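Local coordinates for protein haloalkane dehalogenase (Mycobacterium rhodesiae, PDB 4MJ3) that probably hydrolyses the carbon-halogen bond of haloalkanes, releasing halide and an alcohol, with an alpha/beta-hydrolase fold, at residues 2-7 with 203-208; 91-96 with 209-214. All coordinates share one frame; numbering follows the deposited sequence.

Contact 1 of 2, residues 2-7 with 203-208; sequences DVLRTP and ASYQAG
A surface apolar contact, built round the ring of Tyr-205, holds the N-terminal arm against the short 3-10 turn that precedes helix 207-211, a region that probably belongs to the helical cap, as in other haloalkane dehalogenases. The CD1 methyl of Leu-4 stands 4.1 Å from the centroid of the Tyr-205 ring and only 3° off the ring normal, a CH-pi contact over one face. A chi1 of -68° sets CG of Leu-4 beside the backbone N and the extended chi2 carries CD1 over the ring; nearer the backbone, CB of Leu-4 meets CE2 of Tyr-205 at 3.9 Å. The same methyl, Leu-4 CD1, lies 3.5 Å from Ser-204 OG, itself bonded to Asp-202. Farther along the arm, the carbonyl O of Arg-5 meets the ring edge, 3.8 Å from CE2 of Tyr-205. Pro-7 arrives obliquely, its CD 3.8 Å from the phenolic OH of Tyr-205. OG1 of Thr-6 approaches at a slant, 3.8 Å from CD2 of Tyr-205, and is hydrogen-bonded to Pro-199 O and Lys-89 NZ. Strand 3-4 of the arm pairs antiparallel with strand 89-90, Arg-5 is salt-bridged to Asp-88, and Val-3 and Arg-5 touch strand 33-41 of the main sheet.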
ATOM      1  N   ASP A   2       5.176   6.724 -22.336  1.00 17.11           N
ATOM      2  CA  ASP A   2       4.568   5.566 -22.971  1.00 15.15           C
ATOM      3  C   ASP A   2       3.996   4.661 -21.896  1.00 13.44           C
ATOM      4  O   ASP A   2       4.553   4.578 -20.802  1.00 12.57           O
ATOM      5  CB  ASP A   2       5.624   4.878 -23.830  1.00 15.61           C
ATOM      6  CG  ASP A   2       6.071   5.773 -25.007  1.00 18.05           C
ATOM      7  OD1 ASP A   2       5.492   6.851 -25.241  1.00 17.79           O
ATOM      8  OD2 ASP A   2       6.982   5.377 -25.720  1.00 25.62           O
ATOM      9  N   VAL A   3       2.836   4.062 -22.179  1.00 12.58           N
ATOM     10  CA  VAL A   3       2.030   3.387 -21.147  1.00 11.42           C
ATOM     11  C   VAL A   3       1.392   2.135 -21.711  1.00 10.85           C
ATOM     12  O   VAL A   3       0.797   2.171 -22.793  1.00  9.59           O
ATOM     13  CB  VAL A   3       0.904   4.316 -20.652  1.00 11.69           C
ATOM     14  CG1 VAL A   3       0.044   3.634 -19.593  1.00 11.29           C
ATOM     15  CG2 VAL A   3       1.480   5.625 -20.118  1.00 12.96           C
ATOM     16  N   LEU A   4       1.500   1.048 -20.968  1.00 10.62           N
ATOM     17  CA  LEU A   4       0.839  -0.202 -21.282  1.00 11.83           C
ATOM     18  C   LEU A   4      -0.367  -0.433 -20.378  1.00 11.45           C
ATOM     19  O   LEU A   4      -0.408   0.027 -19.233  1.00 11.57           O
ATOM     20  CB  LEU A   4       1.825  -1.382 -21.119  1.00 13.27           C
ATOM     21  CG  LEU A   4       2.954  -1.398 -22.156  1.00 16.11           C
ATOM     22  CD1 LEU A   4       3.948  -2.514 -21.828  1.00 20.69           C
ATOM     23  CD2 LEU A   4       2.408  -1.560 -23.554  1.00 17.23           C
ATOM     24  N   ARG A   5      -1.316  -1.201 -20.887  1.00 10.53           N
ATOM     25  CA  ARG A   5      -2.479  -1.653 -20.111  1.00 11.36           C
ATOM     26  C   ARG A   5      -2.560  -3.178 -20.180  1.00 11.18           C
ATOM     27  O   ARG A   5      -2.538  -3.765 -21.262  1.00 10.68           O
ATOM     28  CB  ARG A   5      -3.767  -1.066 -20.668  1.00 11.24           C
ATOM     29  CG  ARG A   5      -5.026  -1.488 -19.915  1.00 12.58           C
ATOM     30  CD  ARG A   5      -6.241  -0.681 -20.339  1.00 12.61           C
ATOM     31  NE  ARG A   5      -6.098   0.731 -19.983  1.00 11.64           N
ATOM     32  CZ  ARG A   5      -6.950   1.699 -20.329  1.00 13.02           C
ATOM     33  NH1 ARG A   5      -8.071   1.425 -21.007  1.00 14.17           N
ATOM     34  NH2 ARG A   5      -6.708   2.941 -19.937  1.00 13.67           N
ATOM     35  N   THR A   6      -2.651  -3.814 -19.016  1.00 10.90           N
ATOM     36  CA  THR A   6      -2.660  -5.274 -18.936  1.00 10.89           C
ATOM     37  C   THR A   6      -3.974  -5.764 -19.518  1.00 11.37           C
ATOM     38  O   THR A   6      -5.024  -5.233 -19.159  1.00 10.87           O
ATOM     39  CB  THR A   6      -2.531  -5.766 -17.468  1.00 10.59           C
ATOM     40  OG1 THR A   6      -1.327  -5.232 -16.901  1.00 10.53           O
ATOM     41  CG2 THR A   6      -2.468  -7.266 -17.420  1.00 11.29           C
ATOM     42  N   PRO A   7      -3.925  -6.711 -20.452  1.00 14.10           N
ATOM     43  CA  PRO A   7      -5.209  -7.197 -21.002  1.00 16.77           C
ATOM     44  C   PRO A   7      -6.164  -7.750 -19.946  1.00 16.87           C
ATOM     45  O   PRO A   7      -5.734  -8.434 -19.023  1.00 13.84           O
ATOM     46  CB  PRO A   7      -4.783  -8.308 -21.959  1.00 19.10           C
ATOM     47  CG  PRO A   7      -3.375  -7.988 -22.311  1.00 17.68           C
ATOM     48  CD  PRO A   7      -2.774  -7.318 -21.116  1.00 15.30           C
ATOM     49  N   ALA A 203       8.056  -8.792 -18.899  1.00 15.10           N
ATOM     50  CA  ALA A 203       8.880  -7.782 -18.243  1.00 15.23           C
ATOM     51  C   ALA A 203       8.555  -6.357 -18.658  1.00 14.53           C
ATOM     52  O   ALA A 203       8.812  -5.435 -17.895  1.00 13.59           O
ATOM     53  CB  ALA A 203      10.357  -8.073 -18.474  1.00 16.86           C
ATOM     54  N   SER A 204       7.948  -6.171 -19.837  1.00 15.74           N
ATOM     55  CA  SER A 204       7.644  -4.816 -20.322  1.00 14.80           C
ATOM     56  C   SER A 204       6.616  -4.111 -19.435  1.00 11.47           C
ATOM     57  O   SER A 204       6.570  -2.875 -19.415  1.00 13.13           O
ATOM     58  CB  SER A 204       7.152  -4.836 -21.768  1.00 16.48           C
ATOM     59  OG  SER A 204       5.882  -5.426 -21.855  1.00 16.27           O
ATOM     60  N   TYR A 205       5.835  -4.892 -18.688  1.00  9.66           N
ATOM     61  CA  TYR A 205       4.826  -4.389 -17.773  1.00  9.35           C
ATOM     62  C   TYR A 205       5.362  -4.143 -16.348  1.00  9.97           C
ATOM     63  O   TYR A 205       4.594  -3.732 -15.477  1.00 10.12           O
ATOM     64  CB  TYR A 205       3.656  -5.370 -17.665  1.00  9.45           C
ATOM     65  CG  TYR A 205       2.856  -5.552 -18.916  1.00  9.25           C
ATOM     66  CD1 TYR A 205       3.297  -6.406 -19.919  1.00 11.99           C
ATOM     67  CD2 TYR A 205       1.681  -4.859 -19.117  1.00 10.41           C
ATOM     68  CE1 TYR A 205       2.555  -6.580 -21.079  1.00 14.69           C
ATOM     69  CE2 TYR A 205       0.919  -5.037 -20.267  1.00 11.33           C
ATOM     70  CZ  TYR A 205       1.362  -5.897 -21.234  1.00 12.18           C
ATOM     71  OH  TYR A 205       0.627  -6.063 -22.401  1.00 15.27           O
ATOM     72  N   GLN A 206       6.647  -4.403 -16.111  1.00 11.35           N
ATOM     73  CA  GLN A 206       7.175  -4.453 -14.745  1.00 11.59           C
ATOM     74  C   GLN A 206       8.105  -3.298 -14.363  1.00 12.19           C
ATOM     75  O   GLN A 206       8.801  -3.392 -13.375  1.00 12.15           O
ATOM     76  CB  GLN A 206       7.901  -5.793 -14.515  1.00 12.00           C
ATOM     77  CG  GLN A 206       6.991  -7.007 -14.558  1.00 13.62           C
ATOM     78  CD  GLN A 206       7.747  -8.281 -14.242  1.00 12.16           C
ATOM     79  OE1 GLN A 206       8.873  -8.476 -14.710  1.00 13.52           O
ATOM     80  NE2 GLN A 206       7.147  -9.141 -13.435  1.00 14.85           N
ATOM     81  N   ALA A 207       8.134  -2.223 -15.147  1.00 11.69           N
ATOM     82  CA  ALA A 207       9.020  -1.114 -14.853  1.00 10.26           C
ATOM     83  C   ALA A 207       8.756  -0.524 -13.471  1.00 10.15           C
ATOM     84  O   ALA A 207       9.703  -0.156 -12.777  1.00 10.67           O
ATOM     85  CB  ALA A 207       8.931  -0.040 -15.933  1.00 11.97           C
ATOM     86  N   GLY A 208       7.483  -0.427 -13.089  1.00 10.05           N
ATOM     87  CA  GLY A 208       7.107   0.113 -11.776  1.00  9.10           C
ATOM     88  C   GLY A 208       7.551  -0.824 -10.664  1.00 10.90           C
ATOM     89  O   GLY A 208       8.067  -0.394  -9.640  1.00  8.74           O
TER

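Contact 2 of 2, residues 91-96 with 209-214; sequences TSRDDY and ARQFPM
The side-chain oxygen OE1 of Gln-211 is gripped by two nitrogens of one guanidinium, NE of Arg-93 at 2.9 Å and NH2 of Arg-93 at 3.0 Å, the NE bond being the straighter (N-H...O 154°). The arginine thus presents itself side-on, and OE1 lies almost in the guanidinium plane, although the amide is turned 65° away from that plane. A bend at chi3 (60°) of Arg-93 brings its NE and NH2 round to the glutamine. Over one guanidinium face lies the backbone O of Arg-210, with CB of Arg-210 3.7 Å from NH1 of Arg-93; CG of the selenomethionine Met-214 sits at the edge, 3.6 Å from NH2 of Arg-93. Nearer its backbone, CG of Gln-211 rests 3.4 Å from the carbonyl O of Arg-93. The other end of the amide works through water: NE2 of Gln-211 donates to a water that in turn donates to Tyr-96 O at 2.6 Å. Both polar atoms of the amide are therefore engaged with the loop 91-96, itself shaped by an ST turn at Ser-92. The contact ties the connection between strand 89-90 and helix 98-112 to helix 207-211 and the residues that follow it; Gln-169 of helix 159-170 hydrogen-bonds to both, OE1 with Arg-93 NH2 and NE2 with Arg-210 O.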
ATOM      1  N   THR A  91       5.995   2.570 -19.123  1.00 11.14           N
ATOM      2  CA  THR A  91       6.972   1.594 -19.565  1.00 11.80           C
ATOM      3  C   THR A  91       8.404   1.880 -19.143  1.00 11.44           C
ATOM      4  O   THR A  91       9.248   1.003 -19.254  1.00 11.62           O
ATOM      5  CB  THR A  91       6.970   1.495 -21.114  1.00 14.62           C
ATOM      6  OG1 THR A  91       7.236   2.785 -21.646  1.00 16.02           O
ATOM      7  CG2 THR A  91       5.604   1.014 -21.589  1.00 18.65           C
ATOM      8  N   SER A  92       8.688   3.101 -18.718  1.00 11.64           N
ATOM      9  CA  SER A  92      10.062   3.459 -18.353  1.00 13.42           C
ATOM     10  C   SER A  92      10.202   3.527 -16.848  1.00 12.11           C
ATOM     11  O   SER A  92       9.369   4.113 -16.171  1.00 10.92           O
ATOM     12  CB  SER A  92      10.479   4.801 -18.956  1.00 16.01           C
ATOM     13  OG  SER A  92      11.780   5.148 -18.483  1.00 19.04           O
ATOM     14  N   ARG A  93      11.296   2.972 -16.326  1.00 12.88           N
ATOM     15  CA  ARG A  93      11.576   3.081 -14.891  1.00 12.23           C
ATOM     16  C   ARG A  93      11.649   4.536 -14.427  1.00 13.59           C
ATOM     17  O   ARG A  93      11.258   4.855 -13.311  1.00 14.81           O
ATOM     18  CB  ARG A  93      12.847   2.298 -14.542  1.00 15.18           C
ATOM     19  CG  ARG A  93      12.625   0.787 -14.620  1.00 17.00           C
ATOM     20  CD  ARG A  93      13.872  -0.039 -14.346  1.00 23.99           C
ATOM     21  NE  ARG A  93      14.403   0.216 -13.014  1.00 23.22           N
ATOM     22  CZ  ARG A  93      15.192  -0.606 -12.325  1.00 18.86           C
ATOM     23  NH1 ARG A  93      15.554  -1.794 -12.802  1.00 16.48           N
ATOM     24  NH2 ARG A  93      15.636  -0.204 -11.144  1.00 18.55           N
ATOM     25  N   ASP A  94      12.122   5.415 -15.306  1.00 14.58           N
ATOM     26  CA  ASP A  94      12.246   6.831 -14.985  1.00 14.42           C
ATOM     27  C   ASP A  94      10.910   7.556 -14.845  1.00 13.15           C
ATOM     28  O   ASP A  94      10.887   8.665 -14.337  1.00 13.18           O
ATOM     29  CB  ASP A  94      13.102   7.525 -16.047  1.00 17.41           C
ATOM     30  CG  ASP A  94      14.514   7.015 -16.064  1.00 26.33           C
ATOM     31  OD1 ASP A  94      15.053   6.697 -14.977  1.00 32.51           O
ATOM     32  OD2 ASP A  94      15.078   6.924 -17.163  1.00 29.90           O
ATOM     33  N   ASP A  95       9.810   6.937 -15.284  1.00 11.94           N
ATOM     34  CA  ASP A  95       8.464   7.491 -15.126  1.00 12.72           C
ATOM     35  C   ASP A  95       8.005   7.360 -13.658  1.00 11.14           C
ATOM     36  O   ASP A  95       7.036   8.004 -13.258  1.00  9.92           O
ATOM     37  CB  ASP A  95       7.416   6.754 -16.002  1.00 14.75           C
ATOM     38  CG  ASP A  95       7.644   6.902 -17.539  1.00 21.34           C
ATOM     39  OD1 ASP A  95       8.067   7.982 -17.978  1.00 19.69           O
ATOM     40  OD2 ASP A  95       7.361   5.913 -18.279  1.00 20.81           O
ATOM     41  N   TYR A  96       8.643   6.480 -12.891  1.00  9.77           N
ATOM     42  CA  TYR A  96       8.205   6.213 -11.530  1.00 10.65           C
ATOM     43  C   TYR A  96       9.136   6.919 -10.557  1.00 10.50           C
ATOM     44  O   TYR A  96      10.367   6.678 -10.539  1.00 12.04           O
ATOM     45  CB  TYR A  96       8.191   4.721 -11.229  1.00  9.83           C
ATOM     46  CG  TYR A  96       7.278   3.912 -12.111  1.00  8.88           C
ATOM     47  CD1 TYR A  96       7.731   3.419 -13.330  1.00  8.87           C
ATOM     48  CD2 TYR A  96       5.975   3.654 -11.746  1.00  8.91           C
ATOM     49  CE1 TYR A  96       6.905   2.662 -14.154  1.00  8.51           C
ATOM     50  CE2 TYR A  96       5.136   2.881 -12.552  1.00  8.67           C
ATOM     51  CZ  TYR A  96       5.609   2.399 -13.752  1.00  9.32           C
ATOM     52  OH  TYR A  96       4.834   1.627 -14.561  1.00 10.97           O
ATOM     53  N   ALA A 209       7.353  -2.122 -10.894  1.00  8.86           N
ATOM     54  CA  ALA A 209       7.786  -3.148  -9.932  1.00  9.93           C
ATOM     55  C   ALA A 209       9.328  -3.193  -9.765  1.00  9.40           C
ATOM     56  O   ALA A 209       9.823  -3.373  -8.661  1.00  9.54           O
ATOM     57  CB  ALA A 209       7.233  -4.520 -10.338  1.00 10.48           C
ATOM     58  N   ARG A 210      10.075  -3.021 -10.853  1.00  8.51           N
ATOM     59  CA  ARG A 210      11.539  -2.978 -10.751  1.00  8.68           C
ATOM     60  C   ARG A 210      12.047  -1.700 -10.087  1.00  8.17           C
ATOM     61  O   ARG A 210      13.037  -1.732  -9.386  1.00  9.54           O
ATOM     62  CB  ARG A 210      12.167  -3.093 -12.137  1.00  9.08           C
ATOM     63  CG  ARG A 210      12.067  -4.482 -12.717  1.00  9.75           C
ATOM     64  CD  ARG A 210      13.063  -5.445 -12.094  1.00 10.84           C
ATOM     65  NE  ARG A 210      13.158  -6.664 -12.900  1.00 12.36           N
ATOM     66  CZ  ARG A 210      14.012  -7.662 -12.702  1.00 12.50           C
ATOM     67  NH1 ARG A 210      14.876  -7.650 -11.694  1.00 12.58           N
ATOM     68  NH2 ARG A 210      14.015  -8.683 -13.542  1.00 14.02           N
ATOM     69  N   GLN A 211      11.375  -0.585 -10.331  1.00  8.48           N
ATOM     70  CA  GLN A 211      11.865   0.701  -9.851  1.00  9.50           C
ATOM     71  C   GLN A 211      11.564   0.923  -8.362  1.00 10.09           C
ATOM     72  O   GLN A 211      12.339   1.621  -7.691  1.00 10.38           O
ATOM     73  CB  GLN A 211      11.349   1.862 -10.711  1.00 10.63           C
ATOM     74  CG  GLN A 211      11.986   3.234 -10.417  1.00 11.11           C
ATOM     75  CD  GLN A 211      13.492   3.295 -10.653  1.00 12.35           C
ATOM     76  OE1 GLN A 211      14.126   2.346 -11.119  1.00 12.80           O
ATOM     77  NE2 GLN A 211      14.079   4.423 -10.292  1.00 17.77           N
ATOM     78  N   PHE A 212      10.476   0.364  -7.840  1.00  8.59           N
ATOM     79  CA  PHE A 212      10.057   0.723  -6.481  1.00  9.17           C
ATOM     80  C   PHE A 212      11.147   0.635  -5.423  1.00  9.91           C
ATOM     81  O   PHE A 212      11.338   1.573  -4.648  1.00 10.08           O
ATOM     82  CB  PHE A 212       8.845  -0.083  -5.980  1.00  9.94           C
ATOM     83  CG  PHE A 212       7.594   0.749  -5.788  1.00 10.09           C
ATOM     84  CD1 PHE A 212       7.668   2.078  -5.382  1.00  9.77           C
ATOM     85  CD2 PHE A 212       6.349   0.172  -5.942  1.00  9.06           C
ATOM     86  CE1 PHE A 212       6.527   2.824  -5.204  1.00 11.38           C
ATOM     87  CE2 PHE A 212       5.205   0.918  -5.800  1.00 10.58           C
ATOM     88  CZ  PHE A 212       5.288   2.243  -5.391  1.00 11.87           C
ATOM     89  N   PRO A 213      11.887  -0.469  -5.397  1.00 11.08           N
ATOM     90  CA  PRO A 213      12.898  -0.589  -4.338  1.00 11.68           C
ATOM     91  C   PRO A 213      14.017   0.459  -4.427  1.00 11.35           C
ATOM     92  O   PRO A 213      14.662   0.761  -3.409  1.00 12.92           O
ATOM     93  CB  PRO A 213      13.454  -2.000  -4.550  1.00 11.57           C
ATOM     94  CG  PRO A 213      12.325  -2.726  -5.199  1.00 11.18           C
ATOM     95  CD  PRO A 213      11.774  -1.725  -6.164  1.00 10.76           C
HETATM   96  N   MSE A 214      14.252   1.013  -5.613  1.00 10.44           N
HETATM   97  CA  MSE A 214      15.246   2.092  -5.785  1.00 11.93           C
HETATM   98  C   MSE A 214      14.720   3.435  -5.345  1.00 12.30           C
HETATM   99  O   MSE A 214      15.493   4.382  -5.192  1.00 12.64           O
HETATM  100  CB  MSE A 214      15.723   2.196  -7.239  1.00 11.71           C
HETATM  101  CG  MSE A 214      16.285   0.885  -7.793  1.00 14.80           C
HETATM  102 SE   MSE A 214      17.611   0.040  -6.584  1.00 17.60          SE
HETATM  103  CE  MSE A 214      18.974   1.469  -6.606  1.00 22.53           C
TER
HETATM  104  O   HOH W   1      12.891   7.348 -10.426  1.00 12.94           O

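How the contacts relate
Both contacts lie at the surface, on the same side of the chain's centre and with centres about 11 Å apart. Contact 1 engages the 3-10 residues just ahead of helix 207-211, contact 2 the helix itself and what follows. Their other halves are joined through strand 89-90, which runs into the loop 91-96; Asp-2 O lies 3.0 Å from Thr-91 N, a probable hydrogen bond. Between the two, Ala-207 CB packs 3.5 Å from Thr-91 O. The chemistry differs, however. Contact 1 relies on apolar and ring contacts, the polar side chains of Arg-5, Thr-6 and Ser-204 having partners beyond the contact, whereas contact 2 combines a two-pronged arginine-amide grip with a water bridge.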